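Possible substrate binding protein of ABC transporter system (Rhodopseudomonas palustris, PDB 3N0X) probably binds an amino acid of the branched-chain type or a related small solute and hands it to a membrane ABC transporter for uptake. Local coordinates at residues K97-V102 / E308-A313; K218-D223 / I229-G234; A134-K139 / R359-E364; I50-Q55 / A66-D71; N266-T271 / G287-A292. One frame throughout, in Å; residues are numbered along the deposited sequence.

The five contacts fall into two groups, consistent with the two lobes of a periplasmic binding protein. Contacts 1 and 4 reach the same mixed sheet and touch each other, the Tyr69 hydroxyl probably hydrogen-bonded to the Ile99 carbonyl and the Tyr69 carbonyl to Lys98 NZ; contact 5 follows on, since helices 283-302 and 307-314 are consecutive. Contacts 2 and 3 belong to the other group and meet where Ser232 packs on Ile137. The centres of contacts 1 and 2 lie about 44 Å apart. Contacts 1, 2, 3 and 5 are buried and are held across their segments by carbon packing. Contact 4, partly buried with Glu67 exposed, adds a salt bridge where the helix surface opens to solvent.

Contact 1. Residues K97-V102 / E308-A313; sequences KKILIV and EKLIAA
Ile99, in segment 97-102, reaches into the flank of helix 307-314 and meets Leu310 and Ile311. The backbones stay well apart, with 7.8 Å between Ile99 CA and Ile311 CA, so a single side chain spans the gap. At Ile99 CB the chain splits. The CG2 branch takes the position opposite the backbone N and makes no approach to the helix, while CG1 sits beside that N (chi1 -72°) and carries the longer arm outward. Ile99 CG1 comes within 4.2 Å of Ile311 CG1, a loose carbon contact. One bond further, Ile99 CD1 does most of the touching: it lies 4.0 Å from Ile311 CG1 and 3.5 Å from Leu310 CB, the latter tighter than usual for two carbons. The methyl therefore lodges between two successive helix residues, pressed against the root of the leucine rather than against its tip, and both pairs of side chains run at a slant to one another.

Other elements close in on the same residues. Ile99 also leans on Ile76 and Phe120 of the neighbouring strands, and Leu310 rests on Ala298 and Ala302 of helix 283-302. Upstream, Lys97 ends the preceding helix in a Schellman motif, and its carbonyl is bound by Thr307 OG1 close to the start of helix 307-314.

The backbone polar groups of Ile99 are served by Ala77 and Tyr69 OH, and the helix is bonded within itself. The contact proper is thus carbon against carbon, and its specificity should come from fit, not from directed bonds.

Contact 2. Residues K218-D223 / I229-G234; sequences KLQDMD and IELSTG
Strand 229-233 runs beneath the last turn of helix 215-221, the closest backbone pair being Gln220 and Leu231 with 7.6 Å between their CA atoms, a spacing wide enough for one layer of side chain. Leu231 fills it. Its CG stands beside the backbone N and opposite the carbonyl carbon (chi1 -59°), which sends both methyls up toward the helix. Leu231 CD1 is the deeper of the two: it approaches the backbone itself, 3.6 Å from Gln220 N, and lies 3.9 Å from Leu219 CB and 4.0 Å from Gln220 CB. Leu231 CD2 makes the lighter contact, 4.2 Å from the same Leu219 CB. The methyl of CD1 is therefore seated against the peptide between Leu219 and Gln220, with the two CB atoms beside it.

Of its side chain, Gln220 brings CB to the leucine, beside its backbone N. The chain bends at the second torsion (chi2 74°), and in the conformer modelled here the amide NE2 bonds to the carbonyl of Arg246. On the strand side, Leu231 N is hydrogen-bonded to a glycerol, probably from the crystallisation liquor. The helix finishes just beyond: Asp223 N bonds to Gln220 O at 3.0 Å, and Asp223 then turns to positive phi.

Leu231 also touches Leu216 a turn back along the helix and Ile205 of the adjacent strand. Strand 202-207, helix 215-221 and strand 229-233 form a beta-alpha-beta crossover, and the arrangement is the helix-on-sheet packing of a Rossmann-like periplasmic binding protein lobe, here at an edge strand of its parallel sheet.

Contact 3. Residues A134-K139 / R359-E364; sequences AVAIGK and RELKIE
Leu361, on the short strand 359-361, presses its two methyls onto Val135 and Ala136 near the end of helix 126-137. The first torsion of Leu361 (chi1 -51°) puts CG beside its own backbone N and opposite the carbonyl carbon, and the extended second torsion spreads CD1 and CD2 over the helix. Leu361 CD2 meets Val135 CG1 at 4.1 Å. Leu361 CD1 touches that same valine methyl, Val135 CG1, at 4.2 Å and also reaches between residues, lying 4.1 Å from Ala136 N and 4.2 Å from Ala136 CB. Val135 answers with one branch: CG1, opposite its backbone N (chi1 168°), faces the leucine, and the two side chains pass alongside each other pointing in opposite senses. All these separations are relaxed van der Waals contacts, and the alanine's small side chain lets the leucine come near the helix backbone, with 7.6 Å between Ala136 CA and Leu361 CA.

Lys139, after the helix, has a different conformation, folded back on itself by turns at its first, second and fourth torsions. Its NZ returns to the last turn and donates to Ala136 O at 3.0 Å, tilted 29° from the carbonyl plane. A positive charge held at this carbonyl would suit the partial negative charge of a helix C-terminus. Gly138 N bonds to Ala134 O at 2.8 Å as the helix ends.

Around the contact, Ala134 and Ile137 turn to helix 152-165, both touching Phe161. Strand 359-361 pairs antiparallel with strand 335-345 through His341 and Met339, and Ala136 touches His341, so helix 126-137 is packed between that helix and this sheet.

Contact 4. Residues I50-Q55 / A66-D71; sequences ITKDDQ and AEAYQD
Lys52 of strand 45-53 bridges to Glu67 of helix 58-70, the helix that leads on to strand 76-79 in a beta-alpha-beta crossover of the Rossmann-like sheet. The ionic part is a salt bridge: Lys52 NZ donates to Glu67 OE1 at 2.8 Å, reaching the oxygen on its anti side and 27° out of the carboxylate plane. The two side chains meet almost at right angles, the glutamate extended and the lysine bent at its second torsion (chi2 -87°). The same ammonium is also salt-bridged to Asp72 OD2, its stronger partner, just after the helix, and thus ties the end of the helix to the strand.

The van der Waals part is slight: Lys52 CE passes 4.1 Å from Ala68 N and 4.3 Å from Ala68 CB, so the aliphatic arm rests on the helix before the charge emerges. A leucine in place of Lys52 would probably leave the carboxylates of Glu67 and Asp72 without their shared cation and set Glu67 free to turn.

Just past the strand the hydrogen bonding is local. Gln55 N donates to Asp53 OD1 at 2.9 Å, closing an Asx turn, and comes from above the carboxylate, 48° out of its plane.

Contact 5. Residues N266-T271 / G287-A292; sequences NEWLVT and GGFSAA
Asn266 ND2 is gripped by two backbone carbonyls, those of Tyr258 and Pro261, one turn before Leu269, which with Trp268 meets Phe289 across the helix pair. Asn266 OD1 takes a bond from Tyr256 OH, so both ends of this buried amide are engaged and its rotation should be fixed.

The contact itself is apolar. Phe289, its CG opposite the backbone N (chi1 -161°), sends its ring from helix 283-302 to helix 264-277. Its CE2 lies 3.8 Å from Trp268 CZ3 and 4.0 Å from Trp268 CE3. Each ring is met at its edge and near its plane, so this is an edge-to-edge approach and not a stack. On Leu269, CD1 comes obliquely to within 3.9 Å of Phe289 CD2, while CB lies 4.1 Å from Phe289 CE2. Pro322 and Ile265 also touch the phenylalanine, and Trp268 further meets the ring of Tyr34.

Replacing Phe289 by an alanine would probably open a gap between the helices and leave the Trp268 ring edge and the Leu269 methyls without their partner. The 8.8 Å between Leu269 CA and Phe289 CA is bridged by the phenylalanine ring together with the Trp268 and Leu269 side chains, and cohesion across the pair comes from dispersion and shape, while the buried Asn266 amide is satisfied within its own surroundings.

Contact 1. Residues K97-V102 / E308-A313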
# COMPACT_ATOMS: atom_id res chain seq x y z
N LYS A 97 3.37 5.33 -25.47
CA LYS A 97 4.48 6.18 -25.02
C LYS A 97 3.97 7.28 -24.09
O LYS A 97 4.28 8.45 -24.25
CB LYS A 97 5.29 6.75 -26.18
CG LYS A 97 6.01 5.69 -27.00
CD LYS A 97 6.87 6.31 -28.08
CE LYS A 97 7.61 5.24 -28.90
NZ LYS A 97 8.49 5.92 -29.91
N LYS A 98 3.19 6.85 -23.10
CA LYS A 98 2.65 7.73 -22.07
C LYS A 98 2.83 7.07 -20.70
O LYS A 98 2.84 5.85 -20.57
CB LYS A 98 1.19 8.10 -22.39
CG LYS A 98 1.04 9.12 -23.54
CD LYS A 98 -0.38 9.67 -23.65
CE LYS A 98 -0.53 10.77 -24.72
NZ LYS A 98 -1.95 11.10 -25.06
N ILE A 99 2.99 7.90 -19.68
CA ILE A 99 3.21 7.40 -18.33
C ILE A 99 1.92 6.89 -17.70
O ILE A 99 0.85 7.48 -17.86
CB ILE A 99 3.86 8.50 -17.48
CG1 ILE A 99 5.32 8.70 -17.93
CG2 ILE A 99 3.79 8.15 -15.98
CD1 ILE A 99 5.88 9.99 -17.45
N LEU A 100 2.06 5.82 -16.94
CA LEU A 100 1.03 5.33 -16.04
C LEU A 100 1.62 5.34 -14.63
O LEU A 100 2.65 4.70 -14.37
CB LEU A 100 0.62 3.92 -16.42
CG LEU A 100 -0.39 3.25 -15.46
CD1 LEU A 100 -1.73 3.97 -15.38
CD2 LEU A 100 -0.59 1.79 -15.85
N ILE A 101 0.98 6.08 -13.73
CA ILE A 101 1.34 6.10 -12.31
C ILE A 101 0.42 5.09 -11.65
O ILE A 101 -0.81 5.24 -11.64
CB ILE A 101 1.16 7.49 -11.65
CG1 ILE A 101 2.18 8.50 -12.25
CG2 ILE A 101 1.33 7.35 -10.13
CD1 ILE A 101 1.86 9.95 -11.87
N VAL A 102 1.01 4.04 -11.12
CA VAL A 102 0.23 2.95 -10.55
C VAL A 102 -0.17 3.29 -9.12
O VAL A 102 0.68 3.58 -8.27
CB VAL A 102 0.95 1.60 -10.65
CG1 VAL A 102 0.10 0.48 -9.93
CG2 VAL A 102 1.21 1.27 -12.15
N GLU A 308 9.08 12.02 -22.51
CA GLU A 308 10.49 11.86 -22.17
C GLU A 308 10.94 12.87 -21.10
O GLU A 308 11.69 12.52 -20.20
CB GLU A 308 11.41 11.93 -23.41
CG GLU A 308 11.30 10.73 -24.35
CD GLU A 308 11.61 9.43 -23.66
OE1 GLU A 308 12.71 9.30 -23.06
OE2 GLU A 308 10.75 8.53 -23.72
N LYS A 309 10.41 14.09 -21.15
CA LYS A 309 10.75 15.10 -20.14
C LYS A 309 10.19 14.71 -18.76
O LYS A 309 10.86 14.93 -17.73
CB LYS A 309 10.28 16.50 -20.56
CG LYS A 309 11.08 17.10 -21.73
CD LYS A 309 10.53 18.48 -22.11
CE LYS A 309 11.40 19.15 -23.18
NZ LYS A 309 10.78 20.37 -23.70
N LEU A 310 9.00 14.12 -18.76
CA LEU A 310 8.38 13.67 -17.51
C LEU A 310 9.16 12.51 -16.90
O LEU A 310 9.41 12.51 -15.68
CB LEU A 310 6.92 13.28 -17.72
CG LEU A 310 5.97 14.47 -17.92
CD1 LEU A 310 4.56 13.97 -18.31
CD2 LEU A 310 5.98 15.36 -16.68
N ILE A 311 9.57 11.52 -17.70
CA ILE A 311 10.37 10.40 -17.18
C ILE A 311 11.65 10.92 -16.54
O ILE A 311 12.02 10.49 -15.45
CB ILE A 311 10.70 9.33 -18.29
CG1 ILE A 311 9.41 8.66 -18.77
CG2 ILE A 311 11.70 8.27 -17.76
CD1 ILE A 311 9.61 7.68 -19.96
N ALA A 312 12.34 11.83 -17.24
CA ALA A 312 13.60 12.38 -16.76
C ALA A 312 13.40 13.17 -15.48
O ALA A 312 14.26 13.13 -14.57
CB ALA A 312 14.29 13.27 -17.85
N ALA A 313 12.30 13.91 -15.42
CA ALA A 313 11.97 14.69 -14.23
C ALA A 313 11.61 13.79 -13.03
O ALA A 313 12.05 14.06 -11.90
CB ALA A 313 10.81 15.66 -14.54

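Contact 2. Residues K218-D223 / I229-G234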
# COMPACT_ATOMS: atom_id res chain seq x y z
N LYS A 218 -9.11 -16.65 15.00
CA LYS A 218 -9.07 -18.06 15.29
C LYS A 218 -7.85 -18.51 16.06
O LYS A 218 -7.93 -19.35 16.95
CB LYS A 218 -9.28 -18.87 14.00
CG LYS A 218 -10.70 -18.65 13.44
CD LYS A 218 -10.87 -19.25 12.07
CE LYS A 218 -12.34 -19.15 11.58
NZ LYS A 218 -12.41 -19.31 10.10
N LEU A 219 -6.70 -17.89 15.79
CA LEU A 219 -5.52 -18.18 16.60
C LEU A 219 -5.68 -17.57 18.02
O LEU A 219 -5.33 -18.23 19.00
CB LEU A 219 -4.24 -17.61 15.96
CG LEU A 219 -3.75 -18.34 14.72
CD1 LEU A 219 -2.64 -17.54 14.03
CD2 LEU A 219 -3.33 -19.78 15.07
N GLN A 220 -6.18 -16.34 18.09
CA GLN A 220 -6.43 -15.67 19.38
C GLN A 220 -7.40 -16.50 20.25
O GLN A 220 -7.22 -16.59 21.48
CB GLN A 220 -6.98 -14.25 19.16
CG GLN A 220 -7.16 -13.40 20.44
CD GLN A 220 -5.85 -12.90 21.03
OE1 GLN A 220 -4.94 -13.68 21.31
NE2 GLN A 220 -5.75 -11.58 21.24
N ASP A 221 -8.39 -17.15 19.62
CA ASP A 221 -9.34 -17.99 20.35
C ASP A 221 -8.64 -19.19 21.01
O ASP A 221 -9.14 -19.74 21.99
CB ASP A 221 -10.48 -18.52 19.43
CG ASP A 221 -11.47 -17.45 18.98
OD1 ASP A 221 -11.63 -16.44 19.67
OD2 ASP A 221 -12.09 -17.65 17.89
N MSE A 222 -7.49 -19.60 20.47
CA MSE A 222 -6.71 -20.71 21.05
C MSE A 222 -5.79 -20.27 22.20
O MSE A 222 -5.09 -21.09 22.75
CB MSE A 222 -5.87 -21.42 19.96
CG MSE A 222 -6.74 -22.07 18.89
SE MSE A 222 -5.71 -22.60 17.30
CE MSE A 222 -4.82 -23.97 18.00
N ASP A 223 -5.79 -18.98 22.52
CA ASP A 223 -5.10 -18.45 23.70
C ASP A 223 -3.59 -18.61 23.64
O ASP A 223 -3.00 -19.30 24.46
CB ASP A 223 -5.65 -19.15 24.97
CG ASP A 223 -5.25 -18.45 26.29
OD1 ASP A 223 -4.70 -17.34 26.19
OD2 ASP A 223 -5.47 -19.00 27.40
N ILE A 229 3.07 -16.36 23.82
CA ILE A 229 3.16 -15.99 22.40
C ILE A 229 2.22 -14.85 22.08
O ILE A 229 1.06 -14.85 22.53
CB ILE A 229 2.83 -17.22 21.51
CG1 ILE A 229 3.81 -18.35 21.76
CG2 ILE A 229 2.81 -16.85 20.02
CD1 ILE A 229 3.37 -19.73 21.19
N GLU A 230 2.72 -13.89 21.29
CA GLU A 230 1.97 -12.73 20.79
C GLU A 230 1.64 -12.97 19.34
O GLU A 230 2.42 -13.62 18.64
CB GLU A 230 2.86 -11.47 20.78
CG GLU A 230 3.09 -10.79 22.09
CD GLU A 230 3.72 -9.42 21.88
OE1 GLU A 230 3.12 -8.59 21.15
OE2 GLU A 230 4.83 -9.20 22.43
N LEU A 231 0.52 -12.44 18.87
CA LEU A 231 0.19 -12.46 17.45
C LEU A 231 0.52 -11.11 16.86
O LEU A 231 0.50 -10.10 17.55
CB LEU A 231 -1.30 -12.71 17.24
CG LEU A 231 -1.91 -14.00 17.79
CD1 LEU A 231 -3.42 -14.09 17.39
CD2 LEU A 231 -1.11 -15.27 17.37
N SER A 232 0.87 -11.11 15.58
CA SER A 232 1.20 -9.90 14.84
C SER A 232 0.73 -10.04 13.40
O SER A 232 0.74 -11.13 12.83
CB SER A 232 2.72 -9.62 14.89
OG SER A 232 3.15 -8.47 14.15
N THR A 233 0.30 -8.93 12.81
CA THR A 233 -0.01 -8.90 11.40
C THR A 233 0.09 -7.43 10.93
O THR A 233 0.18 -6.48 11.76
CB THR A 233 -1.39 -9.52 11.11
OG1 THR A 233 -1.53 -9.78 9.71
CG2 THR A 233 -2.52 -8.60 11.61
N GLY A 234 0.04 -7.23 9.62
CA GLY A 234 0.05 -5.87 9.08
C GLY A 234 -1.24 -5.11 9.33
O GLY A 234 -2.28 -5.67 9.69

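Contact 3. Residues A134-K139 / R359-E364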
# COMPACT_ATOMS: atom_id res chain seq x y z
N ALA A 134 8.64 -6.71 9.19
CA ALA A 134 9.84 -7.33 9.73
C ALA A 134 10.69 -6.32 10.49
O ALA A 134 11.19 -6.60 11.58
CB ALA A 134 10.67 -7.99 8.62
N VAL A 135 10.86 -5.12 9.92
CA VAL A 135 11.63 -4.06 10.54
C VAL A 135 10.91 -3.57 11.82
O VAL A 135 11.59 -3.26 12.84
CB VAL A 135 11.88 -2.90 9.53
CG1 VAL A 135 12.44 -1.66 10.22
CG2 VAL A 135 12.79 -3.41 8.39
N ALA A 136 9.58 -3.55 11.81
CA ALA A 136 8.83 -3.11 12.97
C ALA A 136 9.04 -4.06 14.16
O ALA A 136 9.37 -3.61 15.27
CB ALA A 136 7.33 -3.03 12.64
N ILE A 137 8.87 -5.37 13.93
CA ILE A 137 8.81 -6.30 15.06
C ILE A 137 10.09 -7.08 15.33
O ILE A 137 10.24 -7.70 16.37
CB ILE A 137 7.62 -7.28 14.90
CG1 ILE A 137 7.86 -8.32 13.79
CG2 ILE A 137 6.31 -6.48 14.63
CD1 ILE A 137 6.73 -9.40 13.68
N GLY A 138 11.00 -7.07 14.38
CA GLY A 138 12.26 -7.81 14.52
C GLY A 138 13.29 -7.09 15.36
O GLY A 138 13.73 -5.99 15.04
N LYS A 139 13.67 -7.69 16.47
CA LYS A 139 14.72 -7.13 17.32
C LYS A 139 15.45 -8.28 17.97
O LYS A 139 14.99 -9.44 17.98
CB LYS A 139 14.10 -6.26 18.44
CG LYS A 139 13.03 -5.22 17.99
CD LYS A 139 13.59 -3.99 17.26
CE LYS A 139 12.52 -3.34 16.38
NZ LYS A 139 11.45 -2.62 17.17
N ARG A 359 6.58 3.79 16.06
CA ARG A 359 7.71 4.41 15.36
C ARG A 359 7.33 4.61 13.91
O ARG A 359 6.69 3.72 13.33
CB ARG A 359 8.94 3.50 15.40
CG ARG A 359 10.23 4.20 14.91
CD ARG A 359 11.37 3.20 14.69
NE ARG A 359 12.52 3.82 14.00
CZ ARG A 359 13.42 4.59 14.60
NH1 ARG A 359 13.33 4.88 15.90
NH2 ARG A 359 14.42 5.11 13.90
N GLU A 360 7.76 5.74 13.34
CA GLU A 360 7.71 5.94 11.89
C GLU A 360 8.95 5.29 11.29
O GLU A 360 10.06 5.64 11.64
CB GLU A 360 7.69 7.42 11.52
CG GLU A 360 7.67 7.65 9.99
CD GLU A 360 7.78 9.10 9.60
OE1 GLU A 360 7.80 9.97 10.53
OE2 GLU A 360 7.89 9.39 8.39
N LEU A 361 8.75 4.32 10.41
CA LEU A 361 9.89 3.70 9.75
C LEU A 361 10.19 4.54 8.51
O LEU A 361 9.45 4.51 7.51
CB LEU A 361 9.56 2.26 9.38
CG LEU A 361 8.99 1.39 10.50
CD1 LEU A 361 8.61 -0.01 9.98
CD2 LEU A 361 10.00 1.27 11.64
N LYS A 362 11.27 5.30 8.60
CA LYS A 362 11.71 6.20 7.55
C LYS A 362 12.26 5.42 6.36
O LYS A 362 12.62 4.24 6.48
CB LYS A 362 12.77 7.15 8.11
CG LYS A 362 12.32 7.96 9.32
CD LYS A 362 11.30 9.03 8.94
N ILE A 363 12.36 6.09 5.22
CA ILE A 363 12.79 5.44 3.99
C ILE A 363 14.08 4.65 4.15
O ILE A 363 14.17 3.52 3.69
CB ILE A 363 12.89 6.47 2.84
CG1 ILE A 363 11.48 6.86 2.37
CG2 ILE A 363 13.72 5.91 1.67
CD1 ILE A 363 11.40 8.14 1.60
N GLU A 364 15.06 5.25 4.83
CA GLU A 364 16.36 4.57 4.95
C GLU A 364 16.38 3.38 5.91
O GLU A 364 17.40 2.67 5.99
CB GLU A 364 17.49 5.52 5.33
CG GLU A 364 17.07 6.76 6.08
CD GLU A 364 16.27 7.74 5.22
OE1 GLU A 364 16.71 8.19 4.12
OE2 GLU A 364 15.17 8.06 5.66

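Contact 4. Residues I50-Q55 / A66-D71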
# COMPACT_ATOMS: atom_id res chain seq x y z
N ILE A 50 -10.22 13.08 -16.16
CA ILE A 50 -11.09 12.18 -16.90
C ILE A 50 -11.09 10.86 -16.16
O ILE A 50 -10.01 10.28 -16.04
CB ILE A 50 -10.49 11.92 -18.31
CG1 ILE A 50 -10.35 13.23 -19.10
CG2 ILE A 50 -11.33 10.91 -19.11
CD1 ILE A 50 -11.58 14.08 -18.99
N THR A 51 -12.23 10.37 -15.69
CA THR A 51 -12.30 9.07 -15.02
C THR A 51 -12.83 7.96 -15.94
O THR A 51 -13.71 8.20 -16.78
CB THR A 51 -13.14 9.13 -13.73
OG1 THR A 51 -14.50 9.42 -14.06
CG2 THR A 51 -12.62 10.19 -12.77
N LYS A 52 -12.27 6.76 -15.80
CA LYS A 52 -12.61 5.62 -16.63
C LYS A 52 -12.80 4.44 -15.68
O LYS A 52 -11.84 3.95 -15.07
CB LYS A 52 -11.47 5.26 -17.60
CG LYS A 52 -11.07 6.34 -18.62
CD LYS A 52 -11.96 6.21 -19.85
CE LYS A 52 -11.57 7.22 -20.89
NZ LYS A 52 -12.75 7.59 -21.70
N ASP A 53 -14.02 3.96 -15.59
CA ASP A 53 -14.34 2.78 -14.80
C ASP A 53 -13.94 1.52 -15.55
O ASP A 53 -14.44 1.28 -16.67
CB ASP A 53 -15.84 2.80 -14.52
CG ASP A 53 -16.34 1.59 -13.76
OD1 ASP A 53 -15.58 0.80 -13.16
OD2 ASP A 53 -17.59 1.50 -13.76
N ASP A 54 -13.04 0.72 -14.98
CA ASP A 54 -12.65 -0.55 -15.59
C ASP A 54 -13.34 -1.78 -15.03
O ASP A 54 -13.08 -2.88 -15.47
CB ASP A 54 -11.12 -0.72 -15.61
CG ASP A 54 -10.50 -0.88 -14.23
OD1 ASP A 54 -11.22 -1.14 -13.25
OD2 ASP A 54 -9.25 -0.81 -14.16
N GLN A 55 -14.22 -1.59 -14.05
CA GLN A 55 -14.95 -2.67 -13.39
C GLN A 55 -14.05 -3.73 -12.79
O GLN A 55 -14.48 -4.83 -12.51
CB GLN A 55 -15.96 -3.29 -14.35
CG GLN A 55 -16.88 -2.27 -15.01
CD GLN A 55 -17.91 -2.89 -15.90
OE1 GLN A 55 -18.40 -3.98 -15.64
NE2 GLN A 55 -18.23 -2.20 -16.99
N ALA A 66 -6.18 2.75 -23.08
CA ALA A 66 -5.90 3.11 -24.46
C ALA A 66 -6.80 4.25 -24.91
O ALA A 66 -6.35 5.22 -25.51
CB ALA A 66 -6.07 1.89 -25.38
N GLU A 67 -8.08 4.15 -24.59
CA GLU A 67 -9.01 5.21 -24.93
C GLU A 67 -8.62 6.55 -24.28
O GLU A 67 -8.73 7.62 -24.89
CB GLU A 67 -10.43 4.82 -24.51
CG GLU A 67 -11.48 5.83 -24.93
CD GLU A 67 -12.90 5.36 -24.66
OE1 GLU A 67 -13.36 5.50 -23.51
OE2 GLU A 67 -13.55 4.89 -25.62
N ALA A 68 -8.15 6.49 -23.05
CA ALA A 68 -7.71 7.69 -22.35
C ALA A 68 -6.58 8.39 -23.06
O ALA A 68 -6.60 9.60 -23.22
CB ALA A 68 -7.32 7.37 -20.91
N TYR A 69 -5.57 7.62 -23.45
CA TYR A 69 -4.43 8.18 -24.14
C TYR A 69 -4.72 8.63 -25.56
O TYR A 69 -4.18 9.63 -26.03
CB TYR A 69 -3.32 7.14 -24.18
CG TYR A 69 -2.65 6.82 -22.85
CD1 TYR A 69 -2.36 7.82 -21.89
CD2 TYR A 69 -2.23 5.52 -22.58
CE1 TYR A 69 -1.70 7.48 -20.71
CE2 TYR A 69 -1.59 5.18 -21.43
CZ TYR A 69 -1.32 6.15 -20.49
OH TYR A 69 -0.67 5.78 -19.33
N GLN A 70 -5.54 7.86 -26.26
CA GLN A 70 -5.75 8.07 -27.70
C GLN A 70 -6.95 8.91 -28.14
O GLN A 70 -6.89 9.54 -29.19
CB GLN A 70 -5.98 6.73 -28.39
CG GLN A 70 -4.71 5.87 -28.39
CD GLN A 70 -4.97 4.42 -28.73
OE1 GLN A 70 -6.05 4.06 -29.19
NE2 GLN A 70 -3.97 3.57 -28.49
N ASP A 71 -8.06 8.81 -27.43
CA ASP A 71 -9.27 9.57 -27.75
C ASP A 71 -9.37 10.80 -26.85
O ASP A 71 -9.66 11.91 -27.32
CB ASP A 71 -10.54 8.73 -27.54
CG ASP A 71 -10.67 7.62 -28.56
OD1 ASP A 71 -9.65 6.98 -28.89
OD2 ASP A 71 -11.80 7.40 -29.05

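Contact 5. Residues N266-T271 / G287-A292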
# COMPACT_ATOMS: atom_id res chain seq x y z
N ASN A 266 -1.17 16.02 5.69
CA ASN A 266 -2.10 15.11 6.35
C ASN A 266 -3.07 15.84 7.30
O ASN A 266 -4.23 15.47 7.43
CB ASN A 266 -1.42 13.96 7.09
CG ASN A 266 -2.37 12.81 7.34
OD1 ASN A 266 -3.04 12.35 6.40
ND2 ASN A 266 -2.44 12.35 8.59
N GLU A 267 -2.57 16.87 7.97
CA GLU A 267 -3.41 17.68 8.85
C GLU A 267 -4.60 18.26 8.09
O GLU A 267 -5.74 18.13 8.52
CB GLU A 267 -2.56 18.77 9.53
CG GLU A 267 -3.32 19.88 10.25
CD GLU A 267 -3.85 19.51 11.61
OE1 GLU A 267 -3.60 18.37 12.08
OE2 GLU A 267 -4.53 20.40 12.20
N TRP A 268 -4.32 18.87 6.94
CA TRP A 268 -5.37 19.43 6.10
C TRP A 268 -6.32 18.34 5.59
O TRP A 268 -7.55 18.45 5.67
CB TRP A 268 -4.74 20.23 4.93
CG TRP A 268 -5.79 20.85 4.07
CD1 TRP A 268 -6.47 22.02 4.31
CD2 TRP A 268 -6.31 20.35 2.84
NE1 TRP A 268 -7.38 22.26 3.32
CE2 TRP A 268 -7.30 21.25 2.40
CE3 TRP A 268 -6.05 19.21 2.08
CZ2 TRP A 268 -8.03 21.05 1.23
CZ3 TRP A 268 -6.78 19.01 0.91
CH2 TRP A 268 -7.74 19.93 0.49
N LEU A 269 -5.73 17.25 5.11
CA LEU A 269 -6.53 16.16 4.54
C LEU A 269 -7.50 15.60 5.58
O LEU A 269 -8.69 15.45 5.29
CB LEU A 269 -5.61 15.08 4.01
CG LEU A 269 -6.37 13.80 3.57
CD1 LEU A 269 -7.35 14.03 2.44
CD2 LEU A 269 -5.33 12.75 3.16
N VAL A 270 -6.99 15.31 6.77
CA VAL A 270 -7.81 14.74 7.83
C VAL A 270 -8.92 15.72 8.23
O VAL A 270 -10.11 15.36 8.32
CB VAL A 270 -6.98 14.26 9.03
CG1 VAL A 270 -7.96 13.87 10.17
CG2 VAL A 270 -6.11 13.07 8.63
N THR A 271 -8.57 16.97 8.46
CA THR A 271 -9.55 17.94 8.91
C THR A 271 -10.64 18.20 7.88
O THR A 271 -11.86 18.18 8.17
CB THR A 271 -8.85 19.23 9.27
OG1 THR A 271 -7.97 18.98 10.37
CG2 THR A 271 -9.86 20.31 9.68
N GLY A 287 -3.46 7.50 -0.84
CA GLY A 287 -2.77 7.16 -2.07
C GLY A 287 -3.18 7.98 -3.28
O GLY A 287 -2.33 8.40 -4.08
N GLY A 288 -4.46 8.29 -3.40
CA GLY A 288 -4.90 9.13 -4.51
C GLY A 288 -4.31 10.52 -4.39
O GLY A 288 -3.94 11.12 -5.38
N PHE A 289 -4.23 11.00 -3.17
CA PHE A 289 -3.63 12.31 -2.88
C PHE A 289 -2.17 12.29 -3.25
O PHE A 289 -1.63 13.23 -3.86
CB PHE A 289 -3.84 12.63 -1.38
CG PHE A 289 -3.70 14.08 -0.98
CD1 PHE A 289 -2.53 14.76 -1.15
CD2 PHE A 289 -4.76 14.72 -0.35
CE1 PHE A 289 -2.39 16.12 -0.70
CE2 PHE A 289 -4.66 16.02 0.11
CZ PHE A 289 -3.47 16.71 -0.06
N SER A 290 -1.47 11.22 -2.89
CA SER A 290 -0.07 11.07 -3.22
C SER A 290 0.16 11.08 -4.73
O SER A 290 1.13 11.71 -5.21
CB SER A 290 0.50 9.79 -2.60
OG SER A 290 0.33 9.84 -1.19
N ALA A 291 -0.69 10.38 -5.48
CA ALA A 291 -0.60 10.41 -6.93
C ALA A 291 -0.81 11.82 -7.50
O ALA A 291 -0.08 12.22 -8.44
CB ALA A 291 -1.57 9.42 -7.57
N ALA A 292 -1.74 12.57 -6.93
CA ALA A 292 -1.98 13.94 -7.36
C ALA A 292 -0.71 14.74 -7.20
O ALA A 292 -0.33 15.54 -8.07
CB ALA A 292 -3.17 14.58 -6.53